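Local coordinates for endopolygalacturonase (Chondrostereum purpureum, PDB 1K5C), which probably hydrolyses the alpha-1,4 bonds between galacturonosyl units of polygalacturonic acid, cutting inside the chain, at residues A[85-91]-A[147-152]; A[151-157]-A[171-177]. All coordinates share one frame; numbering follows the deposited sequence.

Interaction 1 of 2, residues A[85-91]-A[147-152]. With NAG (2-acetamido-2-deoxy-beta-D-glucopyranose), chain B.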
# COMPACT_ATOMS: atom_id res chain seq x y z
N TRP A 85 4.73 3.19 -18.94
CA TRP A 85 3.29 2.89 -18.81
C TRP A 85 2.66 2.60 -20.15
O TRP A 85 2.82 3.35 -21.12
CB TRP A 85 2.60 4.10 -18.17
CG TRP A 85 3.03 4.42 -16.78
CD1 TRP A 85 3.53 3.55 -15.84
CD2 TRP A 85 2.98 5.72 -16.17
NE1 TRP A 85 3.79 4.24 -14.67
CE2 TRP A 85 3.49 5.56 -14.85
CE3 TRP A 85 2.62 6.99 -16.61
CZ2 TRP A 85 3.61 6.64 -13.96
CZ3 TRP A 85 2.75 8.07 -15.73
CH2 TRP A 85 3.25 7.89 -14.43
N ASP A 86 1.83 1.55 -20.15
CA ASP A 86 1.18 1.12 -21.40
C ASP A 86 -0.24 0.59 -21.12
O ASP A 86 -0.79 -0.10 -22.00
CB ASP A 86 2.01 0.08 -22.10
CG ASP A 86 2.11 -1.23 -21.36
OD1 ASP A 86 1.72 -1.27 -20.19
OD2 ASP A 86 2.59 -2.26 -21.95
N GLY A 87 -0.79 0.85 -19.96
CA GLY A 87 -2.11 0.37 -19.59
C GLY A 87 -2.12 -1.03 -19.01
O GLY A 87 -3.17 -1.48 -18.53
N LYS A 88 -0.99 -1.77 -19.08
CA LYS A 88 -0.98 -3.18 -18.70
C LYS A 88 -0.18 -3.44 -17.42
O LYS A 88 -0.26 -4.54 -16.87
CB LYS A 88 -0.43 -4.04 -19.85
CG LYS A 88 -1.34 -3.95 -21.09
CD LYS A 88 -0.74 -4.75 -22.25
CE LYS A 88 -1.70 -4.70 -23.44
NZ LYS A 88 -1.06 -5.23 -24.71
N GLY A 89 0.59 -2.46 -16.96
CA GLY A 89 1.28 -2.68 -15.65
C GLY A 89 2.12 -3.93 -15.69
O GLY A 89 2.84 -4.24 -16.66
N THR A 90 2.08 -4.65 -14.55
CA THR A 90 2.88 -5.85 -14.39
C THR A 90 2.10 -7.07 -14.84
O THR A 90 2.56 -8.20 -14.69
CB THR A 90 3.36 -5.96 -12.92
OG1 THR A 90 2.27 -5.77 -11.99
CG2 THR A 90 4.33 -4.86 -12.61
N ASN A 91 0.93 -6.86 -15.47
CA ASN A 91 0.17 -8.00 -15.98
C ASN A 91 0.74 -8.46 -17.31
O ASN A 91 0.68 -9.67 -17.65
CB ASN A 91 -1.28 -7.60 -16.25
CG ASN A 91 -2.04 -7.20 -15.00
OD1 ASN A 91 -1.75 -7.77 -13.93
ND2 ASN A 91 -3.00 -6.33 -15.19
N ASN A 147 -5.39 6.43 -18.82
CA ASN A 147 -5.39 5.22 -18.02
C ASN A 147 -4.15 4.34 -18.31
O ASN A 147 -4.18 3.12 -18.21
CB ASN A 147 -6.68 4.39 -18.12
CG ASN A 147 -7.88 5.19 -17.65
OD1 ASN A 147 -8.84 5.30 -18.37
ND2 ASN A 147 -7.86 5.77 -16.44
N LEU A 148 -3.00 5.03 -18.57
CA LEU A 148 -1.81 4.23 -18.87
C LEU A 148 -1.11 3.72 -17.61
O LEU A 148 -0.52 2.64 -17.68
CB LEU A 148 -0.82 5.04 -19.72
CG LEU A 148 -1.42 5.38 -21.12
CD1 LEU A 148 -0.48 6.42 -21.78
CD2 LEU A 148 -1.71 4.15 -21.97
N GLY A 149 -1.12 4.46 -16.51
CA GLY A 149 -0.50 3.94 -15.29
C GLY A 149 -1.31 2.75 -14.78
O GLY A 149 -2.53 2.71 -14.89
N HIS A 150 -0.60 1.76 -14.24
CA HIS A 150 -1.29 0.51 -13.87
C HIS A 150 -0.42 -0.22 -12.83
O HIS A 150 0.81 -0.18 -12.91
CB HIS A 150 -1.46 -0.36 -15.15
CG HIS A 150 -2.57 -1.30 -15.03
ND1 HIS A 150 -3.87 -0.88 -15.28
CD2 HIS A 150 -2.62 -2.63 -14.71
CE1 HIS A 150 -4.67 -1.93 -15.09
NE2 HIS A 150 -3.95 -2.99 -14.74
N ASN A 151 -1.06 -0.87 -11.86
CA ASN A 151 -0.32 -1.57 -10.80
C ASN A 151 0.63 -0.60 -10.07
O ASN A 151 1.67 -1.03 -9.55
CB ASN A 151 0.45 -2.80 -11.28
CG ASN A 151 -0.47 -3.81 -11.97
OD1 ASN A 151 -0.33 -4.09 -13.18
ND2 ASN A 151 -1.38 -4.38 -11.24
N THR A 152 0.20 0.66 -9.94
CA THR A 152 1.01 1.70 -9.30
C THR A 152 0.72 1.80 -7.80
O THR A 152 0.56 2.89 -7.23
CB THR A 152 0.79 3.02 -10.02
OG1 THR A 152 -0.62 3.19 -10.26
CG2 THR A 152 1.60 3.07 -11.34
C1 NAG B . -0.16 -11.26 -22.56
C2 NAG B . -1.00 -12.50 -22.08
C3 NAG B . -0.86 -13.56 -23.18
C4 NAG B . -1.59 -12.97 -24.41
C5 NAG B . -0.87 -11.65 -24.85
C6 NAG B . -1.64 -10.91 -25.90
C7 NAG B . -0.85 -12.48 -19.55
C8 NAG B . -0.07 -13.09 -18.47
N2 NAG B . -0.49 -12.89 -20.79
O3 NAG B . -1.37 -14.86 -22.87
O4 NAG B . -1.42 -13.94 -25.44
O5 NAG B . -0.81 -10.74 -23.70
O6 NAG B . -0.95 -9.80 -26.44
O7 NAG B . -1.71 -11.74 -19.29
O HOH W 1 1.23 0.48 -17.25
O HOH W 2 -5.59 -5.12 -13.99
O HOH W 3 -3.76 -6.07 -12.01

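Interaction 2 of 2, residues A[151-157]-A[171-177]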
# COMPACT_ATOMS: atom_id res chain seq x y z
N ASN A 151 -1.06 -0.87 -11.86
CA ASN A 151 -0.32 -1.57 -10.80
C ASN A 151 0.63 -0.60 -10.07
O ASN A 151 1.67 -1.03 -9.55
CB ASN A 151 0.45 -2.80 -11.28
CG ASN A 151 -0.47 -3.81 -11.97
OD1 ASN A 151 -0.33 -4.09 -13.18
ND2 ASN A 151 -1.38 -4.38 -11.24
N THR A 152 0.20 0.66 -9.94
CA THR A 152 1.01 1.70 -9.30
C THR A 152 0.72 1.80 -7.80
O THR A 152 0.56 2.89 -7.23
CB THR A 152 0.79 3.02 -10.02
OG1 THR A 152 -0.62 3.19 -10.26
CG2 THR A 152 1.60 3.07 -11.34
N ASP A 153 0.74 0.63 -7.13
CA ASP A 153 0.46 0.58 -5.69
C ASP A 153 1.35 1.58 -4.95
O ASP A 153 2.54 1.69 -5.20
CB ASP A 153 0.81 -0.80 -5.11
CG ASP A 153 0.12 -1.99 -5.74
OD1 ASP A 153 -0.34 -1.91 -6.90
OD2 ASP A 153 0.08 -3.05 -5.04
N GLY A 154 0.75 2.27 -3.97
CA GLY A 154 1.55 3.21 -3.17
C GLY A 154 2.56 2.48 -2.26
O GLY A 154 3.78 2.68 -2.39
N PHE A 155 1.99 1.67 -1.38
CA PHE A 155 2.78 0.91 -0.41
C PHE A 155 2.32 -0.54 -0.45
O PHE A 155 1.13 -0.81 -0.27
CB PHE A 155 2.55 1.42 1.04
CG PHE A 155 2.86 2.89 1.21
CD1 PHE A 155 4.17 3.31 1.53
CD2 PHE A 155 1.87 3.86 1.04
CE1 PHE A 155 4.44 4.66 1.67
CE2 PHE A 155 2.15 5.20 1.19
CZ PHE A 155 3.43 5.63 1.48
N ASP A 156 3.26 -1.46 -0.68
CA ASP A 156 3.02 -2.92 -0.56
C ASP A 156 3.76 -3.40 0.66
O ASP A 156 4.98 -3.26 0.74
CB ASP A 156 3.51 -3.64 -1.82
CG ASP A 156 2.73 -3.30 -3.07
OD1 ASP A 156 1.44 -3.28 -2.91
OD2 ASP A 156 3.26 -3.10 -4.14
N VAL A 157 3.01 -3.93 1.64
CA VAL A 157 3.59 -4.28 2.93
C VAL A 157 3.54 -5.76 3.17
O VAL A 157 2.46 -6.36 3.22
CB VAL A 157 2.86 -3.52 4.07
CG1 VAL A 157 3.50 -3.86 5.42
CG2 VAL A 157 2.86 -2.01 3.81
N ASN A 171 -2.64 7.63 -7.45
CA ASN A 171 -2.19 6.50 -8.26
C ASN A 171 -3.36 5.83 -8.97
O ASN A 171 -4.41 6.45 -9.13
CB ASN A 171 -1.36 5.51 -7.39
CG ASN A 171 -2.26 4.77 -6.45
OD1 ASN A 171 -3.41 5.19 -6.21
ND2 ASN A 171 -1.76 3.68 -5.86
N GLN A 172 -3.11 4.59 -9.44
CA GLN A 172 -4.07 3.85 -10.25
C GLN A 172 -4.32 2.45 -9.69
O GLN A 172 -4.92 1.61 -10.37
CB GLN A 172 -3.66 3.73 -11.73
CG GLN A 172 -3.49 5.06 -12.42
CD GLN A 172 -2.25 5.82 -12.04
OE1 GLN A 172 -2.33 7.10 -11.84
NE2 GLN A 172 -1.12 5.20 -11.97
N ASP A 173 -3.87 2.17 -8.48
CA ASP A 173 -4.10 0.85 -7.86
C ASP A 173 -4.18 1.05 -6.35
O ASP A 173 -4.45 2.17 -5.88
CB ASP A 173 -3.03 -0.19 -8.34
CG ASP A 173 -3.56 -1.61 -8.33
OD1 ASP A 173 -3.88 -2.13 -7.24
OD2 ASP A 173 -3.66 -2.21 -9.42
N ASP A 174 -3.99 -0.01 -5.59
CA ASP A 174 -4.16 0.11 -4.13
C ASP A 174 -3.32 1.25 -3.60
O ASP A 174 -2.14 1.39 -3.91
CB ASP A 174 -3.77 -1.22 -3.47
CG ASP A 174 -4.75 -2.33 -3.78
OD1 ASP A 174 -5.94 -2.01 -3.90
OD2 ASP A 174 -4.32 -3.50 -3.80
N CYS A 175 -3.92 2.04 -2.71
CA CYS A 175 -3.16 3.06 -1.98
C CYS A 175 -2.09 2.39 -1.09
O CYS A 175 -0.91 2.75 -1.09
CB CYS A 175 -4.19 3.89 -1.20
SG CYS A 175 -3.46 5.27 -0.31
N ILE A 176 -2.57 1.39 -0.38
CA ILE A 176 -1.75 0.42 0.37
C ILE A 176 -2.35 -0.95 0.09
O ILE A 176 -3.58 -1.07 -0.01
CB ILE A 176 -1.70 0.71 1.90
CG1 ILE A 176 -0.84 -0.33 2.62
CG2 ILE A 176 -3.10 0.86 2.51
CD1 ILE A 176 -0.48 0.06 4.06
N ALA A 177 -1.45 -1.94 -0.01
CA ALA A 177 -1.87 -3.35 0.01
C ALA A 177 -1.04 -4.02 1.11
O ALA A 177 0.18 -4.08 1.03
CB ALA A 177 -1.65 -4.04 -1.32
O HOH W 4 -3.84 -1.01 -11.85
O HOH W 5 -2.08 -4.72 -4.73

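Interaction 1 of 2, residues A[85-91]-A[147-152]
Thr90 and Asn151 meet through a backbone-to-side-chain hydrogen bond. Thr90 N gives its hydrogen to Asn151 OD1 at 2.8 Å, tilted 34° from the amide carbonyl plane. Gly89 lies beside this bond, where a CB would collide with that same oxygen. Further back along the chain, Gly87 N donates to Leu148 O at 2.9 Å. Between the two bonds the His150 side chain lies against the backbone of 87-89. Its CG is anti to the backbone N (chi1 -156°), which lays one ring face over Gly87 O, with His150 CB 3.4 Å from Gly89 N. At the ring edge a water joins His150 NE2 (2.8 Å) to Asn91 ND2 (3.1 Å). With an alanine in place of His150, Gly87 O would probably lose the ring lying over it, and the water its imidazole partner. Gly149 CA makes a CH-pi contact over the five-membered ring of Trp85, 4.0 Å from its centroid. A second water accepts from Asp86 N and Gly89 N and donates to Leu148 O. Further out, Trp85 NE1 is hydrogen-bonded to Ser117 O. Asp86 OD1 closes an Asx turn with Lys88 N and forms a salt bridge with Lys96. Asn91 and Asn151 bind galacturonate in ligand-bound crystals. The contact joins two loops at the cleft, one between strands 76-78 and 101-104, the other between strands 130-139 and 155-158.

Interaction 2 of 2, residues A[151-157]-A[171-177]
Two successive turns of the parallel beta-helix meet here, bringing together the family 28 sequence motifs Asn151-Thr152-Asp153 and Asp173-Asp174. Strands 155-158 and 176-179 pair in parallel: Ala177 N bonds to Phe155 O at 2.8 Å, and Val157 N to Ala177 O at 2.9 Å. On one face Phe155 CB lies near Ile176 CG1, and Val157 CG2 meets Ile176 CD1. The Phe155 ring continues onto Cys167 and Val169 of strand 162-170. Before the strands, the Asn171 amide bridges the two segments. Its ND2 donates to Thr152 O at 2.8 Å from above the carbonyl plane, and also to Asp174 O, which accepts from Gly154 N as well. Gln172 N donates to Thr152 OG1 (3.0 Å). The Asp153 and Asp173 carboxylates lie side by side, their planes 28° apart, and Asp153 OD1 is 3.6 Å from Asp173 OD1. Asp173 OD1 takes Asp174 N on its anti lone pair, which limits its rotation. One water donates to Asp153 OD2 and Asp174 OD2, each at 2.7 Å; Asp174 OD2 also pairs with Lys228. A water so held, next to the galacturonate-binding Asp173, is consistent with the inverting hydrolysis of family 28, which uses aspartates.

From the N terminus, the chain first passes through 85-91, in the loop before strand 101-104. It then runs through strands 101-104, 108-115, 122-127 and 130-139 and returns at 147-152, where interaction 1 closes a long loop. Interaction 2 follows directly and spans a much shorter excursion, through strand 162-170, to 171-177. The two are in series; they do not nest or cross. They share Asn151 and Thr152, and they also touch where Gly149 O packs on Gln172 CB. Asn151 serves both: its side chain turns to 85-91 and its backbone leads into strand 155-158. Together they tie one cleft-side loop to two neighbouring strands of the beta-helix.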